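Local coordinates for protein arsenate reductase (ArsC) (Archaeoglobus fulgidus, PDB 1Y1L) that probably reduces arsenate to arsenite for arsenical detoxification, using the fold of the low molecular weight phosphotyrosine protein phosphatases, at residues A[94-99]-A[115-120]; A[13-18]-A[109-114]. All blocks are in the same frame, centred on the assembly; numbering follows the deposited sequence.

Interaction 1. Residues A[94-99]-A[115-120]. With CD (cadmium ion), chain H.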
ATOM      1  N   TRP A  94       2.816   4.195  13.070  1.00 33.66           N
ATOM      2  CA  TRP A  94       2.473   4.285  14.480  1.00 30.36           C
ATOM      3  C   TRP A  94       1.060   4.785  14.616  1.00 34.49           C
ATOM      4  O   TRP A  94       0.754   5.893  14.192  1.00 37.83           O
ATOM      5  CB  TRP A  94       3.387   5.259  15.206  1.00 24.50           C
ATOM      6  CG  TRP A  94       4.780   4.799  15.333  1.00 24.05           C
ATOM      7  CD1 TRP A  94       5.301   3.620  14.898  1.00 19.98           C
ATOM      8  CD2 TRP A  94       5.866   5.535  15.906  1.00 20.52           C
ATOM      9  NE1 TRP A  94       6.646   3.580  15.154  1.00 22.54           N
ATOM     10  CE2 TRP A  94       7.020   4.746  15.768  1.00 14.04           C
ATOM     11  CE3 TRP A  94       5.972   6.790  16.517  1.00 14.08           C
ATOM     12  CZ2 TRP A  94       8.265   5.165  16.212  1.00  8.03           C
ATOM     13  CZ3 TRP A  94       7.204   7.208  16.957  1.00 21.48           C
ATOM     14  CH2 TRP A  94       8.337   6.399  16.803  1.00 19.58           C
ATOM     15  N   HIS A  95       0.191   3.966  15.186  1.00 38.57           N
ATOM     16  CA  HIS A  95      -1.184   4.389  15.390  1.00 40.12           C
ATOM     17  C   HIS A  95      -1.230   5.163  16.710  1.00 39.42           C
ATOM     18  O   HIS A  95      -1.142   4.585  17.796  1.00 38.12           O
ATOM     19  CB  HIS A  95      -2.103   3.173  15.405  1.00 48.38           C
ATOM     20  CG  HIS A  95      -2.047   2.369  14.141  1.00 56.15           C
ATOM     21  ND1 HIS A  95      -2.542   2.832  12.939  1.00 65.69           N
ATOM     22  CD2 HIS A  95      -1.556   1.133  13.891  1.00 60.57           C
ATOM     23  CE1 HIS A  95      -2.363   1.915  12.006  1.00 66.99           C
ATOM     24  NE2 HIS A  95      -1.767   0.873  12.558  1.00 65.80           N
ATOM     25  N   ILE A  96      -1.293   6.484  16.597  1.00 37.62           N
ATOM     26  CA  ILE A  96      -1.309   7.359  17.756  1.00 27.63           C
ATOM     27  C   ILE A  96      -2.510   8.300  17.759  1.00 27.85           C
ATOM     28  O   ILE A  96      -2.785   9.000  16.776  1.00 27.88           O
ATOM     29  CB  ILE A  96      -0.016   8.189  17.816  1.00 29.29           C
ATOM     30  CG1 ILE A  96       1.194   7.254  17.905  1.00 34.08           C
ATOM     31  CG2 ILE A  96      -0.046   9.129  19.001  1.00 36.74           C
ATOM     32  CD1 ILE A  96       2.528   7.957  17.879  1.00 42.51           C
ATOM     33  N   GLU A  97      -3.208   8.306  18.891  1.00 29.67           N
ATOM     34  CA  GLU A  97      -4.391   9.132  19.119  1.00 29.74           C
ATOM     35  C   GLU A  97      -4.123  10.571  18.757  1.00 26.91           C
ATOM     36  O   GLU A  97      -3.126  11.140  19.173  1.00 31.07           O
ATOM     37  CB  GLU A  97      -4.787   9.040  20.593  1.00 34.88           C
ATOM     38  CG  GLU A  97      -5.874   9.997  21.050  1.00 43.67           C
ATOM     39  CD  GLU A  97      -6.299   9.744  22.486  1.00 49.32           C
ATOM     40  OE1 GLU A  97      -7.493   9.939  22.792  1.00 57.42           O
ATOM     41  OE2 GLU A  97      -5.444   9.349  23.306  1.00 49.84           O
ATOM     42  N   ASN A  98      -5.020  11.153  17.982  1.00 27.49           N
ATOM     43  CA  ASN A  98      -4.887  12.534  17.552  1.00 30.89           C
ATOM     44  C   ASN A  98      -5.297  13.435  18.717  1.00 34.13           C
ATOM     45  O   ASN A  98      -6.479  13.487  19.066  1.00 41.97           O
ATOM     46  CB  ASN A  98      -5.806  12.760  16.360  1.00 30.24           C
ATOM     47  CG  ASN A  98      -5.504  14.027  15.638  1.00 39.37           C
ATOM     48  OD1 ASN A  98      -4.681  14.832  16.078  1.00 44.13           O
ATOM     49  ND2 ASN A  98      -6.148  14.215  14.499  1.00 36.58           N
ATOM     50  N   PRO A  99      -4.334  14.145  19.349  1.00 34.29           N
ATOM     51  CA  PRO A  99      -4.654  15.023  20.480  1.00 31.33           C
ATOM     52  C   PRO A  99      -5.405  16.291  20.107  1.00 32.64           C
ATOM     53  O   PRO A  99      -6.071  16.884  20.952  1.00 35.66           O
ATOM     54  CB  PRO A  99      -3.277  15.345  21.049  1.00 20.83           C
ATOM     55  CG  PRO A  99      -2.458  15.445  19.844  1.00 27.65           C
ATOM     56  CD  PRO A  99      -2.890  14.217  19.055  1.00 30.36           C
ATOM     57  N   GLU A 115       6.869   9.100  23.326  1.00 29.41           N
ATOM     58  CA  GLU A 115       8.127   8.984  24.057  1.00 32.11           C
ATOM     59  C   GLU A 115       8.509   7.536  24.290  1.00 34.85           C
ATOM     60  O   GLU A 115       9.670   7.179  24.179  1.00 35.81           O
ATOM     61  CB  GLU A 115       8.035   9.725  25.397  1.00 30.32           C
ATOM     62  CG  GLU A 115       9.380   9.914  26.096  1.00 40.18           C
ATOM     63  CD  GLU A 115       9.303  10.799  27.327  1.00 46.28           C
ATOM     64  OE1 GLU A 115       8.318  10.687  28.081  1.00 55.80           O
ATOM     65  OE2 GLU A 115      10.231  11.605  27.551  1.00 43.90           O
ATOM     66  N   GLU A 116       7.539   6.723  24.684  1.00 38.60           N
ATOM     67  CA  GLU A 116       7.772   5.306  24.923  1.00 44.34           C
ATOM     68  C   GLU A 116       8.199   4.662  23.615  1.00 44.82           C
ATOM     69  O   GLU A 116       9.014   3.739  23.601  1.00 48.64           O
ATOM     70  CB  GLU A 116       6.484   4.636  25.400  1.00 50.07           C
ATOM     71  CG  GLU A 116       6.592   3.125  25.551  1.00 63.37           C
ATOM     72  CD  GLU A 116       5.322   2.392  25.126  1.00 78.50           C
ATOM     73  OE1 GLU A 116       4.369   2.326  25.927  1.00 88.79           O
ATOM     74  OE2 GLU A 116       5.268   1.874  23.988  1.00 76.22           O
ATOM     75  N   ARG A 117       7.602   5.127  22.525  1.00 44.44           N
ATOM     76  CA  ARG A 117       7.895   4.596  21.208  1.00 45.80           C
ATOM     77  C   ARG A 117       9.214   5.105  20.664  1.00 46.68           C
ATOM     78  O   ARG A 117       9.950   4.345  20.041  1.00 49.44           O
ATOM     79  CB  ARG A 117       6.743   4.880  20.233  1.00 47.81           C
ATOM     80  CG  ARG A 117       5.455   4.155  20.620  1.00 52.70           C
ATOM     81  CD  ARG A 117       4.296   4.403  19.672  1.00 59.39           C
ATOM     82  NE  ARG A 117       4.222   3.408  18.601  1.00 70.08           N
ATOM     83  CZ  ARG A 117       3.085   2.927  18.098  1.00 71.08           C
ATOM     84  NH1 ARG A 117       3.123   2.032  17.122  1.00 70.18           N
ATOM     85  NH2 ARG A 117       1.908   3.329  18.570  1.00 68.29           N
ATOM     86  N   VAL A 118       9.512   6.384  20.866  1.00 44.17           N
ATOM     87  CA  VAL A 118      10.772   6.930  20.379  1.00 43.39           C
ATOM     88  C   VAL A 118      11.924   6.281  21.134  1.00 44.83           C
ATOM     89  O   VAL A 118      12.908   5.870  20.536  1.00 43.50           O
ATOM     90  CB  VAL A 118      10.837   8.465  20.520  1.00 43.20           C
ATOM     91  CG1 VAL A 118      12.235   8.963  20.216  1.00 38.60           C
ATOM     92  CG2 VAL A 118       9.861   9.120  19.553  1.00 47.01           C
ATOM     93  N   LYS A 119      11.784   6.192  22.451  1.00 49.58           N
ATOM     94  CA  LYS A 119      12.784   5.584  23.326  1.00 49.78           C
ATOM     95  C   LYS A 119      13.112   4.188  22.819  1.00 46.49           C
ATOM     96  O   LYS A 119      14.279   3.837  22.648  1.00 46.75           O
ATOM     97  CB  LYS A 119      12.225   5.515  24.750  1.00 53.36           C
ATOM     98  CG  LYS A 119      13.097   4.846  25.792  1.00 51.95           C
ATOM     99  CD  LYS A 119      12.500   5.084  27.170  1.00 51.92           C
ATOM    100  CE  LYS A 119      13.238   4.318  28.250  1.00 56.74           C
ATOM    101  NZ  LYS A 119      13.062   2.839  28.105  1.00 58.43           N
ATOM    102  N   LYS A 120      12.068   3.401  22.601  1.00 45.51           N
ATOM    103  CA  LYS A 120      12.202   2.043  22.101  1.00 48.19           C
ATOM    104  C   LYS A 120      12.873   2.053  20.710  1.00 48.94           C
ATOM    105  O   LYS A 120      13.845   1.326  20.471  1.00 48.38           O
ATOM    106  CB  LYS A 120      10.812   1.407  22.040  1.00 50.51           C
ATOM    107  CG  LYS A 120      10.795  -0.047  21.640  1.00 64.23           C
ATOM    108  CD  LYS A 120       9.369  -0.551  21.441  1.00 76.04           C
ATOM    109  CE  LYS A 120       9.360  -1.921  20.758  1.00 80.25           C
ATOM    110  NZ  LYS A 120       7.985  -2.415  20.476  1.00 83.14           N
TER
HETATM  111 CD    CD H 127      -2.572  -0.365  10.679  1.00  2.58          CD
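Two torsions bring Arg117 of the helix onto the indole of Trp94. The first, chi1 -65°, sets CG beside the helix backbone N, and after an extended CB-CG-CD run the chain bends at chi3 (92°), which turns the guanidinium flat against the ring. Trp94, whose side chain leaves the strand toward the helix, runs in the opposite direction, and the two slide past each other with their planes 25° apart. The result is a stacked, off-centre cation-pi pair: Arg117 CZ lies 4.2 Å from the centroid of the five-membered ring of Trp94, displaced from its normal. Both ends of the arginine side chain take part, CB at the root and the guanidinium at the tip. Its NE sits above the ring, 3.6 Å from Trp94 CG, while NH1 reaches the pyrrole rim at 3.5 Å from CD1 of Trp94. Further back, Arg117 CB covers the six-membered ring squarely, 4.0 Å from that ring's centroid, in a CH-pi contact. The methyl CG2 of Val118 meets the same indole at its edge, near the ring plane, 4.2 Å from Trp94 CH2. NH2 of Arg117 passes 4.0 Å from CG1 of Ile96, the first residue after the strand, which extends the contact past Trp94.

His95 directs its side chain elsewhere: NE2 binds a cadmium ion at 2.4 Å, a site to which Asp88 of a second subunit also contributes, and ND1 is hydrogen-bonded to the backbone O of Glu78. Trp94 and Ile96 are tied by backbone hydrogen bonds to Thr75 and Cys77 respectively. The contact thus lays the C-terminal half of helix 106-121 over strand 91-95, the edge strand of the sheet within this chain, beside 73-77, while Val118 also packs on Phe20 of helix 12-21.

Interaction 2. Residues A[13-18]-A[109-114]; sequences SVMAEA and RVLAEI
Met15 and Leu111 cross at about a right angle, and their thioether and isobutyl groups form one part of this helix-to-helix contact. The methionine leaves helix 12-21 toward its partner helix, with CG anti to the carbonyl carbon (chi1 -71°), and a bend at chi3 carries CE across the leucine. That methyl rests 3.7 Å from both CB and CD1 of Leu111, while SD lies 3.8 Å from the same CD1. The sulfur also has a looser neighbour, Val110 CG1 at 4.3 Å.

Ile114 adds a second part with its two branches. Its CG1 arm delivers CD1 to the root of the methionine, 3.8 Å from Met15 CB, whereas its CG2 methyl lies against Ala16, 3.5 Å from CB of that residue. The short alanine side chain allows the isoleucine close to the helix backbone, and the nearest CA atoms of the two segments belong to this pair, at 5.9 Å. The interface is apolar and buried.

The axes of segments 13-18 and 109-114 approach to 9.6 Å and cross at -46°. Met15 also packs on helix 42-49 and Ala16 on strand 2-6. Two helices packed together beside a parallel sheet of order 2-1-3-4 recur in the low molecular weight phosphotyrosine protein phosphatases. Cys6 to Arg12 fit that family's CX5R phosphate-binding loop, which probably leads directly into helix 12-21; Val110 and Ile114 touch Arg12.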
ATOM      1  N   SER A  13       3.864  14.888  15.080  1.00 29.26           N
ATOM      2  CA  SER A  13       5.001  14.900  14.187  1.00 28.32           C
ATOM      3  C   SER A  13       6.122  15.618  14.888  1.00 26.99           C
ATOM      4  O   SER A  13       7.218  15.092  15.069  1.00 24.84           O
ATOM      5  CB  SER A  13       4.617  15.671  12.933  1.00 34.80           C
ATOM      6  OG  SER A  13       3.253  15.432  12.613  1.00 38.81           O
ATOM      7  N   VAL A  14       5.791  16.806  15.354  1.00 27.41           N
ATOM      8  CA  VAL A  14       6.739  17.650  16.044  1.00 32.41           C
ATOM      9  C   VAL A  14       7.213  17.083  17.374  1.00 28.44           C
ATOM     10  O   VAL A  14       8.338  17.333  17.775  1.00 29.53           O
ATOM     11  CB  VAL A  14       6.141  19.036  16.292  1.00 38.33           C
ATOM     12  CG1 VAL A  14       7.193  19.951  16.890  1.00 43.31           C
ATOM     13  CG2 VAL A  14       5.566  19.608  14.993  1.00 35.81           C
ATOM     14  N   MET A  15       6.337  16.397  18.096  1.00 25.63           N
ATOM     15  CA  MET A  15       6.727  15.839  19.379  1.00 25.46           C
ATOM     16  C   MET A  15       7.787  14.771  19.196  1.00 24.66           C
ATOM     17  O   MET A  15       8.847  14.836  19.822  1.00 28.69           O
ATOM     18  CB  MET A  15       5.527  15.244  20.131  1.00 31.14           C
ATOM     19  CG  MET A  15       4.537  16.268  20.686  1.00 31.69           C
ATOM     20  SD  MET A  15       3.091  15.513  21.491  1.00 43.30           S
ATOM     21  CE  MET A  15       2.764  16.651  22.815  1.00 46.80           C
ATOM     22  N   ALA A  16       7.489  13.776  18.363  1.00 22.15           N
ATOM     23  CA  ALA A  16       8.415  12.676  18.115  1.00 22.97           C
ATOM     24  C   ALA A  16       9.804  13.175  17.710  1.00 23.40           C
ATOM     25  O   ALA A  16      10.820  12.643  18.179  1.00 16.54           O
ATOM     26  CB  ALA A  16       7.854  11.750  17.070  1.00 19.44           C
ATOM     27  N   GLU A  17       9.837  14.189  16.845  1.00 26.09           N
ATOM     28  CA  GLU A  17      11.092  14.766  16.391  1.00 26.31           C
ATOM     29  C   GLU A  17      11.945  15.211  17.572  1.00 28.07           C
ATOM     30  O   GLU A  17      13.028  14.679  17.802  1.00 29.32           O
ATOM     31  CB  GLU A  17      10.825  15.943  15.457  1.00 19.14           C
ATOM     32  CG  GLU A  17      12.046  16.747  15.111  1.00 28.68           C
ATOM     33  CD  GLU A  17      11.755  17.869  14.116  1.00 41.86           C
ATOM     34  OE1 GLU A  17      12.699  18.309  13.413  1.00 48.33           O
ATOM     35  OE2 GLU A  17      10.586  18.323  14.033  1.00 45.32           O
ATOM     36  N   ALA A  18      11.424  16.174  18.332  1.00 32.64           N
ATOM     37  CA  ALA A  18      12.103  16.744  19.495  1.00 39.08           C
ATOM     38  C   ALA A  18      12.552  15.706  20.520  1.00 42.54           C
ATOM     39  O   ALA A  18      13.641  15.822  21.088  1.00 46.93           O
ATOM     40  CB  ALA A  18      11.216  17.787  20.151  1.00 38.14           C
ATOM     41  N   ARG A 109      -0.690  12.677  27.455  1.00 30.88           N
ATOM     42  CA  ARG A 109      -0.809  11.237  27.261  1.00 36.77           C
ATOM     43  C   ARG A 109      -0.217  10.871  25.891  1.00 39.32           C
ATOM     44  O   ARG A 109       0.492   9.867  25.757  1.00 46.88           O
ATOM     45  CB  ARG A 109      -2.277  10.816  27.347  1.00 39.98           C
ATOM     46  CG  ARG A 109      -2.515   9.319  27.406  1.00 46.33           C
ATOM     47  CD  ARG A 109      -3.226   8.842  26.151  1.00 57.35           C
ATOM     48  NE  ARG A 109      -4.256   7.861  26.480  1.00 64.75           N
ATOM     49  CZ  ARG A 109      -5.566   8.102  26.449  1.00 67.03           C
ATOM     50  NH1 ARG A 109      -6.416   7.137  26.781  1.00 68.59           N
ATOM     51  NH2 ARG A 109      -6.033   9.291  26.065  1.00 60.99           N
ATOM     52  N   VAL A 110      -0.537  11.671  24.876  1.00 35.94           N
ATOM     53  CA  VAL A 110      -0.021  11.459  23.527  1.00 29.81           C
ATOM     54  C   VAL A 110       1.488  11.624  23.541  1.00 32.43           C
ATOM     55  O   VAL A 110       2.204  10.888  22.873  1.00 36.32           O
ATOM     56  CB  VAL A 110      -0.631  12.464  22.535  1.00 27.65           C
ATOM     57  CG1 VAL A 110       0.130  12.462  21.225  1.00 30.83           C
ATOM     58  CG2 VAL A 110      -2.084  12.127  22.300  1.00 31.76           C
ATOM     59  N   LEU A 111       1.964  12.596  24.304  1.00 31.53           N
ATOM     60  CA  LEU A 111       3.390  12.854  24.403  1.00 33.55           C
ATOM     61  C   LEU A 111       4.121  11.641  24.950  1.00 35.63           C
ATOM     62  O   LEU A 111       5.184  11.275  24.453  1.00 32.81           O
ATOM     63  CB  LEU A 111       3.647  14.045  25.326  1.00 34.44           C
ATOM     64  CG  LEU A 111       5.116  14.404  25.525  1.00 32.56           C
ATOM     65  CD1 LEU A 111       5.683  14.827  24.195  1.00 41.00           C
ATOM     66  CD2 LEU A 111       5.269  15.525  26.535  1.00 35.43           C
ATOM     67  N   ALA A 112       3.563  11.051  26.005  1.00 35.72           N
ATOM     68  CA  ALA A 112       4.165   9.900  26.645  1.00 37.10           C
ATOM     69  C   ALA A 112       4.272   8.711  25.719  1.00 41.08           C
ATOM     70  O   ALA A 112       5.314   8.061  25.696  1.00 42.49           O
ATOM     71  CB  ALA A 112       3.403   9.521  27.883  1.00 36.11           C
ATOM     72  N   GLU A 113       3.199   8.393  24.991  1.00 40.82           N
ATOM     73  CA  GLU A 113       3.215   7.256  24.070  1.00 37.98           C
ATOM     74  C   GLU A 113       4.283   7.434  23.032  1.00 35.70           C
ATOM     75  O   GLU A 113       5.013   6.505  22.720  1.00 34.81           O
ATOM     76  CB  GLU A 113       1.881   7.094  23.368  1.00 45.37           C
ATOM     77  CG  GLU A 113       0.848   6.370  24.193  1.00 55.53           C
ATOM     78  CD  GLU A 113      -0.246   5.771  23.335  1.00 65.70           C
ATOM     79  OE1 GLU A 113       0.076   4.914  22.476  1.00 68.99           O
ATOM     80  OE2 GLU A 113      -1.425   6.153  23.519  1.00 70.40           O
ATOM     81  N   ILE A 114       4.324   8.619  22.446  1.00 31.66           N
ATOM     82  CA  ILE A 114       5.331   8.935  21.453  1.00 28.80           C
ATOM     83  C   ILE A 114       6.723   8.729  22.055  1.00 26.17           C
ATOM     84  O   ILE A 114       7.624   8.238  21.390  1.00 21.48           O
ATOM     85  CB  ILE A 114       5.187  10.388  20.998  1.00 29.69           C
ATOM     86  CG1 ILE A 114       3.833  10.590  20.322  1.00 24.52           C
ATOM     87  CG2 ILE A 114       6.309  10.756  20.047  1.00 24.72           C
ATOM     88  CD1 ILE A 114       3.652  11.978  19.751  1.00 19.67           C
TER

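Overall arrangement
Interactions 1 and 2 lie about 6 Å apart, centre to centre, and both use helix 106-121: its C-terminal half in interaction 1, an earlier part of it in interaction 2. Along the chain the segments alternate, in the order 13-18, 94-99, 109-114 and 115-120. One helix packs both on an early helix and on the end of the last strand of the parallel sheet. The two contacts touch directly: Glu97 makes a salt bridge to Arg109, OE2 to NH2 at 2.8 Å, and Ile96 packs on Ile114. Adjoining as they do, they bring together strand 91-95, helix 12-21 and the C-terminal helix, parts of the core that are distant in sequence.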